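Local coordinates for oligopeptide-binding protein AppA (Bacillus subtilis, PDB 1XOC), which serves as the substrate-binding component of an oligopeptide ABC transporter, binding tetra- and pentapeptides but not tripeptides for transport and supporting sporulation and competence, at residues N255-T260 / M493-N498; K452-A457 / K468-I473; E497-Y502 / E514-A519. All blocks are in the same frame, centred on the assembly; numbering follows the deposited sequence.

Contact 1: residues N255-T260 / M493-N498; sequences NLKIVT and MAMPEN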
loop_
_atom_site.group_PDB
_atom_site.type_symbol
_atom_site.label_atom_id
_atom_site.label_comp_id
_atom_site.label_asym_id
_atom_site.label_seq_id
_atom_site.Cartn_x
_atom_site.Cartn_y
_atom_site.Cartn_z
ATOM N N ASN A 255 5.316 -28.570 10.477
ATOM C CA ASN A 255 4.063 -28.050 10.993
ATOM C C ASN A 255 3.524 -26.861 10.172
ATOM O O ASN A 255 2.771 -26.063 10.700
ATOM C CB ASN A 255 4.193 -27.668 12.480
ATOM C CG ASN A 255 4.676 -28.845 13.377
ATOM O OD1 ASN A 255 5.643 -28.712 14.146
ATOM N ND2 ASN A 255 3.993 -29.993 13.277
ATOM N N LEU A 256 3.901 -26.763 8.891
ATOM C CA LEU A 256 3.514 -25.602 8.053
ATOM C C LEU A 256 3.049 -25.990 6.661
ATOM O O LEU A 256 3.432 -27.018 6.133
ATOM C CB LEU A 256 4.675 -24.596 7.919
ATOM C CG LEU A 256 5.144 -23.884 9.206
ATOM C CD1 LEU A 256 6.509 -23.201 9.006
ATOM C CD2 LEU A 256 4.137 -22.883 9.715
ATOM N N LYS A 257 2.213 -25.133 6.073
ATOM C CA LYS A 257 1.802 -25.213 4.685
ATOM C C LYS A 257 1.949 -23.818 4.070
ATOM O O LYS A 257 1.958 -22.835 4.789
ATOM C CB LYS A 257 0.368 -25.708 4.559
ATOM C CG LYS A 257 -0.706 -24.887 5.273
ATOM C CD LYS A 257 -2.094 -25.598 5.211
ATOM C CE LYS A 257 -3.186 -24.892 6.012
ATOM N NZ LYS A 257 -4.292 -25.797 6.459
ATOM N N ILE A 258 2.073 -23.747 2.746
ATOM C CA ILE A 258 2.318 -22.473 2.063
ATOM C C ILE A 258 1.282 -22.272 1.001
ATOM O O ILE A 258 1.113 -23.147 0.169
ATOM C CB ILE A 258 3.724 -22.432 1.439
ATOM C CG1 ILE A 258 4.783 -22.725 2.500
ATOM C CG2 ILE A 258 3.999 -21.071 0.806
ATOM C CD1 ILE A 258 6.179 -22.762 1.948
ATOM N N VAL A 259 0.613 -21.123 1.053
ATOM C CA VAL A 259 -0.383 -20.752 0.045
ATOM C C VAL A 259 0.222 -19.645 -0.822
ATOM O O VAL A 259 0.609 -18.616 -0.289
ATOM C CB VAL A 259 -1.720 -20.273 0.680
ATOM C CG1 VAL A 259 -2.709 -19.839 -0.409
ATOM C CG2 VAL A 259 -2.341 -21.410 1.509
ATOM N N THR A 260 0.203 -19.836 -2.139
ATOM C CA THR A 260 0.890 -18.959 -3.092
ATOM C C THR A 260 -0.082 -18.416 -4.162
ATOM O O THR A 260 -0.866 -19.191 -4.739
ATOM C CB THR A 260 2.008 -19.726 -3.825
ATOM O OG1 THR A 260 2.984 -20.198 -2.872
ATOM C CG2 THR A 260 2.678 -18.842 -4.833
ATOM N N MET A 493 2.522 -17.479 1.362
ATOM C CA MET A 493 2.118 -17.351 2.754
ATOM C C MET A 493 2.254 -18.678 3.488
ATOM O O MET A 493 1.483 -19.623 3.245
ATOM C CB MET A 493 0.691 -16.817 2.854
ATOM C CG MET A 493 0.449 -15.590 1.991
ATOM S SD MET A 493 1.586 -14.253 2.370
ATOM C CE MET A 493 1.257 -14.030 4.104
ATOM N N ALA A 494 3.251 -18.746 4.374
ATOM C CA ALA A 494 3.448 -19.895 5.255
ATOM C C ALA A 494 2.595 -19.752 6.503
ATOM O O ALA A 494 2.533 -18.688 7.078
ATOM C CB ALA A 494 4.883 -20.006 5.634
ATOM N N MET A 495 1.937 -20.852 6.899
ATOM C CA MET A 495 0.998 -20.840 8.016
ATOM C C MET A 495 0.949 -22.236 8.633
ATOM O O MET A 495 1.381 -23.198 8.018
ATOM C CB MET A 495 -0.398 -20.432 7.556
ATOM C CG MET A 495 -0.987 -21.393 6.564
ATOM S SD MET A 495 -2.410 -20.682 5.745
ATOM C CE MET A 495 -1.586 -19.577 4.642
ATOM N N PRO A 496 0.414 -22.344 9.856
ATOM C CA PRO A 496 0.348 -23.672 10.458
ATOM C C PRO A 496 -0.442 -24.665 9.608
ATOM O O PRO A 496 -1.455 -24.293 9.015
ATOM C CB PRO A 496 -0.355 -23.404 11.797
ATOM C CG PRO A 496 -0.061 -21.991 12.093
ATOM C CD PRO A 496 -0.151 -21.331 10.736
ATOM N N GLU A 497 0.009 -25.914 9.534
ATOM C CA GLU A 497 -0.645 -26.878 8.627
ATOM C C GLU A 497 -2.086 -27.145 9.060
ATOM O O GLU A 497 -2.933 -27.493 8.228
ATOM C CB GLU A 497 0.156 -28.169 8.468
ATOM C CG GLU A 497 0.252 -29.056 9.683
ATOM C CD GLU A 497 1.145 -30.266 9.425
ATOM O OE1 GLU A 497 1.460 -30.997 10.395
ATOM O OE2 GLU A 497 1.523 -30.489 8.240
ATOM N N ASN A 498 -2.371 -26.931 10.346
ATOM C CA ASN A 498 -3.718 -27.112 10.898
ATOM C C ASN A 498 -4.556 -25.838 10.948
ATOM O O ASN A 498 -5.614 -25.819 11.561
ATOM C CB ASN A 498 -3.653 -27.775 12.295
ATOM C CG ASN A 498 -2.857 -26.969 13.293
ATOM O OD1 ASN A 498 -1.875 -26.335 12.937
ATOM N ND2 ASN A 498 -3.267 -26.997 14.565
#
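Strand 256-260 runs antiparallel to 493-496, the end of strand 483-496, at 147°, in a mixed sheet of this peptide-binding protein. Two hydrogen-bonded pairs hold them, Lys257 with Met495 and Val259 with Met493. Lys257 N donates to Met495 O at 2.9 Å, and Met495 N returns a bond to Lys257 O. Val259 and Met493 bond in the same reciprocal way. Past the regular pairing, Glu497 N still reaches Asn255 O at 3.0 Å, coming from above the carbonyl plane. Leu256, one residue before Lys257, lays CD2 beside Met495 O, 3.3 Å away.

Lys257, Val259, Met493 and Met495 share one face of the sheet. The Lys257 side chain leaves with CG between backbone N and carbonyl carbon (chi1 58°), then stays extended. It passes across the Met495 side chain, with Lys257 CG 3.7 Å from Met495 CG, and CD and CE run on beside the backbone of Pro496 and Glu497. NZ ends 2.8 Å from Glu497 O, also above the carbonyl plane, and Leu499 O takes a second bond from it. Met495 bends at its last torsion (chi3 76°), which turns CE toward Val259; CE meets Val259 CG2 at 3.7 Å. On the other face Ile258 CG1 lies 4.2 Å from Ala494 CB, and helix 225-234 adds Leu232 against Leu256 and Ala494.

A methionine in place of Lys257 would probably leave Glu497 O and Leu499 O without their shared donor, and the turn after the strand less firmly held. The Lys257 ammonium is gripped by two backbone carbonyls, Glu497 O and Leu499 O. This ties the chain after Pro496 to strand 256-262, while aliphatic lysine and methionine carbons pack on one another.

Contact 2: residues K452-A457 / K468-I473; sequences KLMKDA and KEYEQI
Leu453, Met454 and Ala457 on helix 452-457 face Tyr470 and Ile473 on helix 468-473. The short axes are nearly antiparallel, at 159°, and approach to 9.6 Å.

Apolar packing carries the contact. Ile473 is the central side chain. Its CG1 touches Leu453 CB at 3.6 Å. With CG1 beside its own backbone N (chi1 -70°) and the chain extended from there (chi2 163°), CD1 reaches the backbone of the other helix and lies 3.8 Å from Met454 N. The Met454 side chain crosses that of Ile473 obliquely, its CG 3.9 Å from both CD1 and CG2 of the isoleucine. The same CD1 sits 3.4 Å above the plane of the Tyr470 ring, over its centre, within helix 468-473. Ala457 CB closes the other end of the patch, 3.8 Å from Tyr470 CE1. Leu453 CD2 lies near two polar side chains, Glu469 and Gln472, each crossing the leucine at about a right angle.

Polar links between the helices run through water. One water donates to Met454 O at 2.6 Å and hydrogen-bonds Tyr470 OH at 2.7 Å, so it bridges a backbone carbonyl to the phenol. Tyr470 OH is also bonded to Gln427 N, which helps fix the end of the ring. A second water joins Asp456 OD2 and Glu469 OE1 by weak bonds only.

Salt bridges stay within each helix. Lys452 pairs with Asp456, and Lys468 with Glu471.

The contact joins helix 448-457 to helix 463-480, which follow each other in the chain as an antiparallel helical hairpin. Of the loop residues, Gln427 packs on Met454 and Asn318 on Tyr470, and helix 463-480 leads on to strand 483-496.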
loop_
_atom_site.group_PDB
_atom_site.type_symbol
_atom_site.label_atom_id
_atom_site.label_comp_id
_atom_site.label_asym_id
_atom_site.label_seq_id
_atom_site.Cartn_x
_atom_site.Cartn_y
_atom_site.Cartn_z
ATOM N N LYS A 452 -5.681 15.786 -16.776
ATOM C CA LYS A 452 -7.015 15.956 -17.310
ATOM C C LYS A 452 -7.745 14.628 -17.527
ATOM O O LYS A 452 -8.919 14.502 -17.217
ATOM C CB LYS A 452 -6.949 16.728 -18.628
ATOM C CG LYS A 452 -8.333 17.001 -19.206
ATOM C CD LYS A 452 -8.366 18.107 -20.253
ATOM C CE LYS A 452 -9.734 18.810 -20.289
ATOM N NZ LYS A 452 -10.899 17.893 -20.119
ATOM N N LEU A 453 -7.062 13.659 -18.115
ATOM C CA LEU A 453 -7.656 12.344 -18.360
ATOM C C LEU A 453 -8.088 11.635 -17.070
ATOM O O LEU A 453 -9.178 11.072 -16.999
ATOM C CB LEU A 453 -6.680 11.452 -19.133
ATOM C CG LEU A 453 -6.394 11.828 -20.585
ATOM C CD1 LEU A 453 -5.186 11.087 -21.104
ATOM C CD2 LEU A 453 -7.601 11.546 -21.460
ATOM N N MET A 454 -7.213 11.659 -16.068
ATOM C CA MET A 454 -7.493 11.072 -14.750
ATOM C C MET A 454 -8.655 11.745 -14.026
ATOM O O MET A 454 -9.501 11.075 -13.435
ATOM C CB MET A 454 -6.227 11.122 -13.885
ATOM C CG MET A 454 -5.159 10.125 -14.334
ATOM S SD MET A 454 -3.696 10.015 -13.268
ATOM C CE MET A 454 -2.745 11.433 -13.795
ATOM N N LYS A 455 -8.688 13.072 -14.070
ATOM C CA LYS A 455 -9.785 13.841 -13.507
ATOM C C LYS A 455 -11.107 13.526 -14.223
ATOM O O LYS A 455 -12.121 13.237 -13.576
ATOM C CB LYS A 455 -9.465 15.335 -13.609
ATOM C CG LYS A 455 -10.459 16.276 -12.930
ATOM C CD LYS A 455 -10.319 17.692 -13.509
ATOM C CE LYS A 455 -11.365 18.653 -12.977
ATOM N NZ LYS A 455 -11.276 20.003 -13.631
ATOM N N ASP A 456 -11.094 13.579 -15.558
ATOM C CA ASP A 456 -12.310 13.339 -16.350
ATOM C C ASP A 456 -12.787 11.890 -16.225
ATOM O O ASP A 456 -13.985 11.626 -16.270
ATOM C CB ASP A 456 -12.102 13.705 -17.833
ATOM C CG ASP A 456 -11.906 15.220 -18.067
ATOM O OD1 ASP A 456 -12.140 16.062 -17.160
ATOM O OD2 ASP A 456 -11.503 15.569 -19.194
ATOM N N ALA A 457 -11.860 10.957 -16.009
ATOM C CA ALA A 457 -12.213 9.535 -15.873
ATOM C C ALA A 457 -13.136 9.269 -14.690
ATOM O O ALA A 457 -13.929 8.334 -14.725
ATOM C CB ALA A 457 -10.965 8.667 -15.774
ATOM N N LYS A 468 -11.725 1.807 -21.181
ATOM C CA LYS A 468 -11.299 2.227 -22.514
ATOM C C LYS A 468 -10.547 3.545 -22.443
ATOM O O LYS A 468 -9.497 3.692 -23.050
ATOM C CB LYS A 468 -12.499 2.351 -23.452
ATOM C CG LYS A 468 -12.146 2.489 -24.944
ATOM C CD LYS A 468 -11.827 1.126 -25.567
ATOM C CE LYS A 468 -10.922 1.227 -26.800
ATOM N NZ LYS A 468 -9.889 0.129 -26.816
ATOM N N GLU A 469 -11.078 4.495 -21.682
ATOM C CA GLU A 469 -10.411 5.782 -21.494
ATOM C C GLU A 469 -9.115 5.628 -20.702
ATOM O O GLU A 469 -8.164 6.392 -20.900
ATOM C CB GLU A 469 -11.342 6.779 -20.802
ATOM C CG GLU A 469 -12.325 7.436 -21.781
ATOM C CD GLU A 469 -11.683 8.543 -22.620
ATOM O OE1 GLU A 469 -10.872 9.316 -22.047
ATOM O OE2 GLU A 469 -12.001 8.652 -23.829
ATOM N N TYR A 470 -9.067 4.637 -19.811
ATOM C CA TYR A 470 -7.841 4.368 -19.058
ATOM C C TYR A 470 -6.701 3.842 -19.917
ATOM O O TYR A 470 -5.548 3.993 -19.543
ATOM C CB TYR A 470 -8.088 3.480 -17.819
ATOM C CG TYR A 470 -7.865 4.280 -16.559
ATOM C CD1 TYR A 470 -8.906 4.952 -15.937
ATOM C CD2 TYR A 470 -6.590 4.431 -16.040
ATOM C CE1 TYR A 470 -8.687 5.740 -14.805
ATOM C CE2 TYR A 470 -6.363 5.211 -14.921
ATOM C CZ TYR A 470 -7.411 5.863 -14.293
ATOM O OH TYR A 470 -7.192 6.655 -13.157
ATOM N N GLU A 471 -6.984 3.260 -21.076
ATOM C CA GLU A 471 -5.890 2.890 -21.990
ATOM C C GLU A 471 -4.982 4.100 -22.309
ATOM O O GLU A 471 -3.758 3.981 -22.348
ATOM C CB GLU A 471 -6.441 2.301 -23.290
ATOM C CG GLU A 471 -7.085 0.932 -23.132
ATOM C CD GLU A 471 -7.794 0.440 -24.403
ATOM O OE1 GLU A 471 -7.756 1.133 -25.457
ATOM O OE2 GLU A 471 -8.410 -0.653 -24.344
ATOM N N GLN A 472 -5.591 5.262 -22.526
ATOM C CA GLN A 472 -4.839 6.483 -22.788
ATOM C C GLN A 472 -3.995 6.921 -21.605
ATOM O O GLN A 472 -2.912 7.443 -21.788
ATOM C CB GLN A 472 -5.777 7.631 -23.138
ATOM C CG GLN A 472 -6.556 7.431 -24.394
ATOM C CD GLN A 472 -7.407 8.638 -24.710
ATOM O OE1 GLN A 472 -6.892 9.753 -24.835
ATOM N NE2 GLN A 472 -8.717 8.431 -24.839
ATOM N N ILE A 473 -4.511 6.752 -20.396
ATOM C CA ILE A 473 -3.776 7.143 -19.186
ATOM C C ILE A 473 -2.552 6.243 -19.019
ATOM O O ILE A 473 -1.447 6.721 -18.781
ATOM C CB ILE A 473 -4.685 7.096 -17.944
ATOM C CG1 ILE A 473 -5.719 8.210 -18.010
ATOM C CG2 ILE A 473 -3.870 7.262 -16.667
ATOM C CD1 ILE A 473 -6.929 8.031 -17.067
HETATM O O HOH W 1 -8.865 8.648 -12.643
HETATM O O HOH W 2 -11.314 12.608 -21.044
#

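Contact 3: residues E497-Y502 / E514-A519; sequences ENLEGY and EKWWLA
Glu500 rests on the indole of Trp517, its partner in a hydrogen-bonded pair. CB lies over one face of the ring, 3.7 Å from the centroid of the five-membered ring, in a CH-pi contact. Glu500 CG stands beside the backbone N (chi1 -58°) and meets the six-membered part, 4.0 Å from Trp517 CZ2. Glu500 CG also comes within 4.1 Å of Ala519 CB. The chain then bends, and the carboxylate end leads away from 514-519. Tyr213 meets the Trp517 ring edge-to-face.

The backbone bonds of this pair are Glu500 N to Trp517 O, 2.7 Å, and Trp517 N to Glu500 O. Asn498 makes two bonds with Ala519, one from its backbone and one from its side chain. Its O accepts from Ala519 N, and Asn498 ND2 donates to Ala519 O at 2.9 Å. The second bond is almost straight, 177° at the hydrogen, with the acceptor in the amide plane.

The opposite face carries Leu499 and Leu518, joined through CD1 and CD2 at 3.8 Å. Leu499 CD2 also approaches Trp516 CE3. Beyond the strands, Tyr502 turns its edge to the face of Trp516 in an offset edge-to-face pair, planes at 64°, with CD2 3.4 Å from Trp516 CZ2. Gly501 has a positive phi, and a CB there would clash with Lys515 O.

The whole is a small two-stranded antiparallel sheet near the C-terminus, flanked by indoles. Strand 517-518 folds back along strand 499-500, and Trp516 packs on Phe239 and Trp517 on Tyr213.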
loop_
_atom_site.group_PDB
_atom_site.type_symbol
_atom_site.label_atom_id
_atom_site.label_comp_id
_atom_site.label_asym_id
_atom_site.label_seq_id
_atom_site.Cartn_x
_atom_site.Cartn_y
_atom_site.Cartn_z
ATOM N N GLU A 497 0.009 -25.914 9.534
ATOM C CA GLU A 497 -0.645 -26.878 8.627
ATOM C C GLU A 497 -2.086 -27.145 9.060
ATOM O O GLU A 497 -2.933 -27.493 8.228
ATOM C CB GLU A 497 0.156 -28.169 8.468
ATOM C CG GLU A 497 0.252 -29.056 9.683
ATOM C CD GLU A 497 1.145 -30.266 9.425
ATOM O OE1 GLU A 497 1.460 -30.997 10.395
ATOM O OE2 GLU A 497 1.523 -30.489 8.240
ATOM N N ASN A 498 -2.371 -26.931 10.346
ATOM C CA ASN A 498 -3.718 -27.112 10.898
ATOM C C ASN A 498 -4.556 -25.838 10.948
ATOM O O ASN A 498 -5.614 -25.819 11.561
ATOM C CB ASN A 498 -3.653 -27.775 12.295
ATOM C CG ASN A 498 -2.857 -26.969 13.293
ATOM O OD1 ASN A 498 -1.875 -26.335 12.937
ATOM N ND2 ASN A 498 -3.267 -26.997 14.565
ATOM N N LEU A 499 -4.109 -24.765 10.287
ATOM C CA LEU A 499 -4.892 -23.535 10.239
ATOM C C LEU A 499 -6.038 -23.720 9.265
ATOM O O LEU A 499 -5.787 -24.026 8.091
ATOM C CB LEU A 499 -4.035 -22.342 9.793
ATOM C CG LEU A 499 -4.724 -20.982 9.975
ATOM C CD1 LEU A 499 -4.690 -20.519 11.440
ATOM C CD2 LEU A 499 -4.101 -19.949 9.074
ATOM N N GLU A 500 -7.267 -23.512 9.733
ATOM C CA GLU A 500 -8.482 -23.682 8.940
ATOM C C GLU A 500 -9.200 -22.346 8.884
ATOM O O GLU A 500 -8.905 -21.434 9.663
ATOM C CB GLU A 500 -9.384 -24.736 9.581
ATOM C CG GLU A 500 -8.736 -26.089 9.751
ATOM C CD GLU A 500 -8.357 -26.754 8.426
ATOM O OE1 GLU A 500 -7.456 -27.633 8.429
ATOM O OE2 GLU A 500 -8.951 -26.392 7.387
ATOM N N GLY A 501 -10.101 -22.210 7.918
ATOM C CA GLY A 501 -10.854 -20.991 7.723
ATOM C C GLY A 501 -10.136 -19.878 6.995
ATOM O O GLY A 501 -10.682 -18.783 6.851
ATOM N N TYR A 502 -8.909 -20.150 6.570
ATOM C CA TYR A 502 -8.102 -19.190 5.819
ATOM C C TYR A 502 -8.555 -19.108 4.338
ATOM O O TYR A 502 -8.816 -20.124 3.706
ATOM C CB TYR A 502 -6.605 -19.540 5.939
ATOM C CG TYR A 502 -5.718 -18.708 5.020
ATOM C CD1 TYR A 502 -5.464 -19.120 3.713
ATOM C CD2 TYR A 502 -5.155 -17.520 5.450
ATOM C CE1 TYR A 502 -4.672 -18.350 2.860
ATOM C CE2 TYR A 502 -4.354 -16.761 4.628
ATOM C CZ TYR A 502 -4.114 -17.184 3.318
ATOM O OH TYR A 502 -3.320 -16.422 2.482
ATOM N N GLU A 514 -10.024 -13.118 12.152
ATOM C CA GLU A 514 -11.001 -13.500 13.197
ATOM C C GLU A 514 -11.756 -14.789 12.910
ATOM O O GLU A 514 -12.397 -15.343 13.810
ATOM C CB GLU A 514 -11.978 -12.349 13.451
ATOM C CG GLU A 514 -12.759 -11.884 12.243
ATOM C CD GLU A 514 -12.071 -10.796 11.374
ATOM O OE1 GLU A 514 -10.815 -10.627 11.337
ATOM O OE2 GLU A 514 -12.836 -10.082 10.708
ATOM N N LYS A 515 -11.701 -15.271 11.663
ATOM C CA LYS A 515 -12.382 -16.479 11.282
ATOM C C LYS A 515 -11.453 -17.683 11.153
ATOM O O LYS A 515 -11.906 -18.789 10.884
ATOM C CB LYS A 515 -13.061 -16.307 9.917
ATOM C CG LYS A 515 -13.943 -15.079 9.718
ATOM C CD LYS A 515 -15.035 -14.955 10.719
ATOM C CE LYS A 515 -15.759 -13.627 10.534
ATOM N NZ LYS A 515 -16.778 -13.398 11.595
ATOM N N TRP A 516 -10.155 -17.485 11.307
ATOM C CA TRP A 516 -9.202 -18.573 11.201
ATOM C C TRP A 516 -9.150 -19.324 12.529
ATOM O O TRP A 516 -9.351 -18.741 13.591
ATOM C CB TRP A 516 -7.786 -18.057 10.929
ATOM C CG TRP A 516 -7.606 -17.150 9.744
ATOM C CD1 TRP A 516 -8.545 -16.774 8.824
ATOM C CD2 TRP A 516 -6.397 -16.464 9.383
ATOM N NE1 TRP A 516 -7.977 -15.918 7.898
ATOM C CE2 TRP A 516 -6.668 -15.695 8.238
ATOM C CE3 TRP A 516 -5.115 -16.407 9.935
ATOM C CZ2 TRP A 516 -5.687 -14.908 7.613
ATOM C CZ3 TRP A 516 -4.153 -15.620 9.327
ATOM C CH2 TRP A 516 -4.439 -14.876 8.188
ATOM N N TRP A 517 -8.880 -20.609 12.467
ATOM C CA TRP A 517 -8.786 -21.413 13.672
ATOM C C TRP A 517 -7.779 -22.527 13.484
ATOM O O TRP A 517 -7.435 -22.910 12.368
ATOM C CB TRP A 517 -10.154 -21.955 14.081
ATOM C CG TRP A 517 -10.932 -22.707 13.022
ATOM C CD1 TRP A 517 -11.651 -22.165 11.979
ATOM C CD2 TRP A 517 -11.120 -24.089 12.954
ATOM N NE1 TRP A 517 -12.245 -23.139 11.257
ATOM C CE2 TRP A 517 -11.948 -24.344 11.834
ATOM C CE3 TRP A 517 -10.663 -25.154 13.716
ATOM C CZ2 TRP A 517 -12.323 -25.617 11.462
ATOM C CZ3 TRP A 517 -11.039 -26.426 13.362
ATOM C CH2 TRP A 517 -11.870 -26.656 12.234
ATOM N N LEU A 518 -7.288 -23.030 14.606
ATOM C CA LEU A 518 -6.346 -24.132 14.611
ATOM C C LEU A 518 -7.055 -25.423 14.990
ATOM O O LEU A 518 -7.589 -25.537 16.099
ATOM C CB LEU A 518 -5.214 -23.825 15.582
ATOM C CG LEU A 518 -4.363 -22.635 15.143
ATOM C CD1 LEU A 518 -3.579 -22.041 16.295
ATOM C CD2 LEU A 518 -3.398 -23.036 14.037
ATOM N N ALA A 519 -7.083 -26.372 14.061
ATOM C CA ALA A 519 -7.697 -27.662 14.298
ATOM C C ALA A 519 -6.865 -28.441 15.311
ATOM O O ALA A 519 -5.644 -28.505 15.198
ATOM C CB ALA A 519 -7.806 -28.422 12.998
#

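How the contacts relate
Contacts 1 and 3 are neighbours, with centres about 10 Å apart, and share Glu497 and Asn498. The chain passes from strand 483-496 of contact 1 through Glu497 and Asn498 into strand 499-500 of contact 3. They also touch through side chains. Met495 CE packs on Tyr502 CZ at 3.7 Å, and Pro496 CB meets Leu518 CD2 at 3.8 Å. Contact 2 lies on the other side of the chain's centre, its own centre about 41 Å from contact 1 and 43 Å from contact 3. Helix 463-480 connects it along the chain to strand 483-496. A zinc ion lies about 7 Å from the Met493 side chain, and one about 8 Å from that of Leu453.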